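Local coordinates for putative acetoin utilization protein, acetoin dehydrogenase (Thermus thermophilus, PDB 5AWE), which is of unknown function but joins a pair of CBS domains to an ACT domain, a combination consistent with a regulatory role in acetoin utilization, at residues 138-149 and 175-186. Residues are numbered along the deposited sequence; the frame is centred on the assembly and turned at random.
Sequences LGGLRITVDIPD and LPGYQRLVMRVV
The carboxylate of D146 meets the edge of the R180 guanidinium nearly coplanar with it, the two planes 11° apart. R180 grips it side-on with two nitrogens: NE to OD1 of D146 at 2.7 Å and NH2 to OD2 of D146 at 2.6 Å. Each oxygen uses its syn lone pair. A bend at chi3 (-58°) turns the R180 guanidinium onto D146, and L175 CD1 lies over one face of that group. R203 is a second, long and weak ion-pair partner of D146 OD2. An alanine in place of R180 would probably leave the D146 carboxylate with that weak partner as its remaining cation and freer to turn.

V182 CG1 lies over one face of the R142 guanidinium, toward its rim, 3.6 Å above the plane, and R184 NH2 sits at its edge. The R142 and R184 planes are 65° apart. Both arginines gather on the carboxylate of E95 of the second subunit, R142 through NE and R184 through NH2. R184 NH1 also bonds a water that donates to G139 O, and the carbonyl of G210.

T144 and V182 share the face of R142 and D146. On the other face I147 CD1 meets L181 CD1 at 3.4 Å, and I143 CD1 meets V185 CG2 at 3.8 Å.

Between the faces runs a regular antiparallel pairing. I143 N to M183 O is 2.7 Å, and paired backbone bonds continue from L141-V185 to I147-Q179.

These are the two central strands of the four-stranded ACT-domain sheet. Strand 165-175 flanks 178-186, and strand 203-209 flanks 141-148. I147 and M183 pack on M157 of helix 153-158.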
# COMPACT_ATOMS: atom_id res chain seq x y z
N LEU A 138 26.13 35.78 -19.47
CA LEU A 138 27.14 36.44 -20.31
C LEU A 138 28.14 37.28 -19.53
O LEU A 138 28.97 37.97 -20.13
CB LEU A 138 26.47 37.31 -21.37
CG LEU A 138 25.61 36.57 -22.39
CD1 LEU A 138 25.16 37.55 -23.45
CD2 LEU A 138 26.39 35.40 -23.01
N GLY A 139 28.06 37.25 -18.20
CA GLY A 139 28.92 38.10 -17.41
C GLY A 139 28.65 39.57 -17.70
O GLY A 139 27.50 39.99 -17.86
N GLY A 140 29.71 40.36 -17.78
CA GLY A 140 29.53 41.79 -17.96
C GLY A 140 29.05 42.42 -16.67
O GLY A 140 29.44 41.98 -15.59
N LEU A 141 28.20 43.44 -16.78
CA LEU A 141 27.70 44.14 -15.61
C LEU A 141 26.19 44.20 -15.58
O LEU A 141 25.54 44.46 -16.59
CB LEU A 141 28.25 45.57 -15.55
CG LEU A 141 29.74 45.76 -15.25
CD1 LEU A 141 30.03 47.24 -14.95
CD2 LEU A 141 30.12 44.89 -14.07
N ARG A 142 25.64 43.96 -14.40
CA ARG A 142 24.22 44.17 -14.15
C ARG A 142 24.04 45.55 -13.52
O ARG A 142 24.47 45.80 -12.40
CB ARG A 142 23.70 43.07 -13.22
CG ARG A 142 22.24 43.19 -12.84
CD ARG A 142 21.92 42.17 -11.76
NE ARG A 142 20.49 42.05 -11.50
CZ ARG A 142 19.85 42.69 -10.54
NH1 ARG A 142 20.51 43.52 -9.74
NH2 ARG A 142 18.55 42.48 -10.34
N ILE A 143 23.39 46.45 -14.25
CA ILE A 143 23.28 47.84 -13.83
C ILE A 143 21.82 48.20 -13.61
O ILE A 143 21.02 48.17 -14.54
CB ILE A 143 23.89 48.80 -14.89
CG1 ILE A 143 25.36 48.44 -15.13
CG2 ILE A 143 23.77 50.26 -14.43
CD1 ILE A 143 26.01 49.25 -16.25
N THR A 144 21.47 48.54 -12.37
CA THR A 144 20.19 49.17 -12.10
C THR A 144 20.38 50.67 -12.24
O THR A 144 21.24 51.25 -11.58
CB THR A 144 19.68 48.88 -10.69
OG1 THR A 144 19.58 47.47 -10.49
CG2 THR A 144 18.32 49.51 -10.48
N VAL A 145 19.58 51.29 -13.11
CA VAL A 145 19.69 52.72 -13.34
C VAL A 145 18.31 53.35 -13.42
O VAL A 145 17.39 52.78 -14.01
CB VAL A 145 20.48 53.00 -14.64
CG1 VAL A 145 19.94 52.15 -15.78
CG2 VAL A 145 20.38 54.48 -15.00
N ASP A 146 18.18 54.53 -12.83
CA ASP A 146 16.94 55.28 -12.87
C ASP A 146 17.04 56.39 -13.90
O ASP A 146 17.86 57.31 -13.77
CB ASP A 146 16.63 55.89 -11.50
CG ASP A 146 16.20 54.85 -10.48
OD1 ASP A 146 15.74 53.76 -10.90
OD2 ASP A 146 16.32 55.12 -9.27
N ILE A 147 16.20 56.31 -14.93
CA ILE A 147 16.16 57.35 -15.95
C ILE A 147 14.82 58.06 -15.85
O ILE A 147 13.85 57.49 -15.34
CB ILE A 147 16.29 56.74 -17.37
CG1 ILE A 147 15.17 55.72 -17.60
CG2 ILE A 147 17.66 56.11 -17.55
CD1 ILE A 147 15.10 55.20 -19.03
N PRO A 148 14.76 59.31 -16.31
CA PRO A 148 13.48 60.03 -16.23
C PRO A 148 12.46 59.23 -17.02
O PRO A 148 12.82 58.57 -18.00
CB PRO A 148 13.78 61.38 -16.88
CG PRO A 148 15.26 61.53 -16.80
CD PRO A 148 15.82 60.13 -16.92
N ASP A 149 11.20 59.25 -16.62
CA ASP A 149 10.20 58.50 -17.35
C ASP A 149 9.52 59.33 -18.43
O ASP A 149 8.29 59.39 -18.51
CB ASP A 149 9.15 57.90 -16.41
CG ASP A 149 8.21 58.95 -15.83
OD1 ASP A 149 8.66 60.08 -15.55
OD2 ASP A 149 7.02 58.62 -15.64
N LEU A 175 8.46 54.45 -11.14
CA LEU A 175 8.55 55.27 -9.94
C LEU A 175 8.13 56.72 -10.21
O LEU A 175 8.08 57.16 -11.36
CB LEU A 175 9.98 55.25 -9.40
CG LEU A 175 10.57 53.92 -8.91
CD1 LEU A 175 12.01 54.14 -8.45
CD2 LEU A 175 9.74 53.37 -7.78
N PRO A 176 7.82 57.48 -9.16
CA PRO A 176 7.43 58.87 -9.42
C PRO A 176 8.57 59.63 -10.10
O PRO A 176 9.62 59.85 -9.51
CB PRO A 176 7.10 59.42 -8.04
CG PRO A 176 6.73 58.20 -7.22
CD PRO A 176 7.63 57.11 -7.74
N GLY A 177 8.35 60.02 -11.36
CA GLY A 177 9.36 60.74 -12.10
C GLY A 177 10.39 59.88 -12.83
O GLY A 177 11.20 60.41 -13.59
N TYR A 178 10.37 58.57 -12.61
CA TYR A 178 11.50 57.74 -13.00
C TYR A 178 11.12 56.31 -13.37
O TYR A 178 10.24 55.70 -12.76
CB TYR A 178 12.55 57.69 -11.88
CG TYR A 178 13.29 58.98 -11.68
CD1 TYR A 178 14.51 59.20 -12.33
CD2 TYR A 178 12.77 59.99 -10.87
CE1 TYR A 178 15.19 60.40 -12.17
CE2 TYR A 178 13.45 61.20 -10.71
CZ TYR A 178 14.65 61.40 -11.37
OH TYR A 178 15.31 62.59 -11.24
N GLN A 179 11.81 55.77 -14.36
CA GLN A 179 11.68 54.37 -14.70
C GLN A 179 12.96 53.68 -14.25
O GLN A 179 14.05 54.10 -14.62
CB GLN A 179 11.48 54.24 -16.21
CG GLN A 179 11.27 52.84 -16.71
CD GLN A 179 11.26 52.78 -18.22
OE1 GLN A 179 11.46 53.80 -18.89
NE2 GLN A 179 11.04 51.59 -18.77
N ARG A 180 12.83 52.64 -13.42
CA ARG A 180 14.01 51.93 -12.91
C ARG A 180 14.37 50.69 -13.73
O ARG A 180 13.64 49.70 -13.74
CB ARG A 180 13.81 51.52 -11.45
CG ARG A 180 14.90 50.57 -10.95
CD ARG A 180 15.01 50.60 -9.45
NE ARG A 180 15.29 51.94 -8.97
CZ ARG A 180 15.31 52.29 -7.69
NH1 ARG A 180 15.08 51.37 -6.75
NH2 ARG A 180 15.57 53.54 -7.34
N LEU A 181 15.51 50.77 -14.41
CA LEU A 181 15.91 49.74 -15.36
C LEU A 181 16.96 48.81 -14.77
O LEU A 181 17.90 49.25 -14.10
CB LEU A 181 16.45 50.38 -16.64
CG LEU A 181 15.55 51.44 -17.29
CD1 LEU A 181 16.27 52.08 -18.47
CD2 LEU A 181 14.23 50.79 -17.73
N VAL A 182 16.81 47.52 -15.03
CA VAL A 182 17.90 46.58 -14.82
C VAL A 182 18.47 46.27 -16.20
O VAL A 182 17.77 45.78 -17.09
CB VAL A 182 17.41 45.28 -14.11
CG1 VAL A 182 18.55 44.29 -13.94
CG2 VAL A 182 16.85 45.63 -12.73
N MSE A 183 19.75 46.58 -16.36
CA MSE A 183 20.36 46.58 -17.69
C MSE A 183 21.60 45.71 -17.63
O MSE A 183 22.39 45.82 -16.70
CB MSE A 183 20.74 48.02 -18.09
CG MSE A 183 21.19 48.19 -19.54
SE MSE A 183 21.92 49.83 -19.88
CE MSE A 183 21.32 50.12 -21.41
N ARG A 184 21.76 44.83 -18.61
CA ARG A 184 22.97 44.04 -18.69
C ARG A 184 23.78 44.48 -19.88
O ARG A 184 23.29 44.53 -21.00
CB ARG A 184 22.62 42.55 -18.78
CG ARG A 184 22.25 41.97 -17.43
CD ARG A 184 21.68 40.58 -17.50
NE ARG A 184 21.21 40.16 -16.18
CZ ARG A 184 22.00 39.64 -15.23
NH1 ARG A 184 23.29 39.47 -15.46
NH2 ARG A 184 21.48 39.28 -14.06
N VAL A 185 25.03 44.83 -19.62
CA VAL A 185 25.92 45.34 -20.65
C VAL A 185 27.16 44.47 -20.71
O VAL A 185 27.59 43.92 -19.69
CB VAL A 185 26.32 46.81 -20.37
CG1 VAL A 185 25.07 47.72 -20.42
CG2 VAL A 185 27.00 46.90 -19.00
N VAL A 186 27.72 44.33 -21.91
CA VAL A 186 28.88 43.47 -22.12
C VAL A 186 29.87 44.10 -23.08
O VAL A 186 29.58 45.12 -23.72
CB VAL A 186 28.47 42.10 -22.71
CG1 VAL A 186 27.53 41.36 -21.75
CG2 VAL A 186 27.82 42.31 -24.06
O HOH W 1 24.75 39.57 -18.01
O HOH W 2 6.76 55.74 -14.01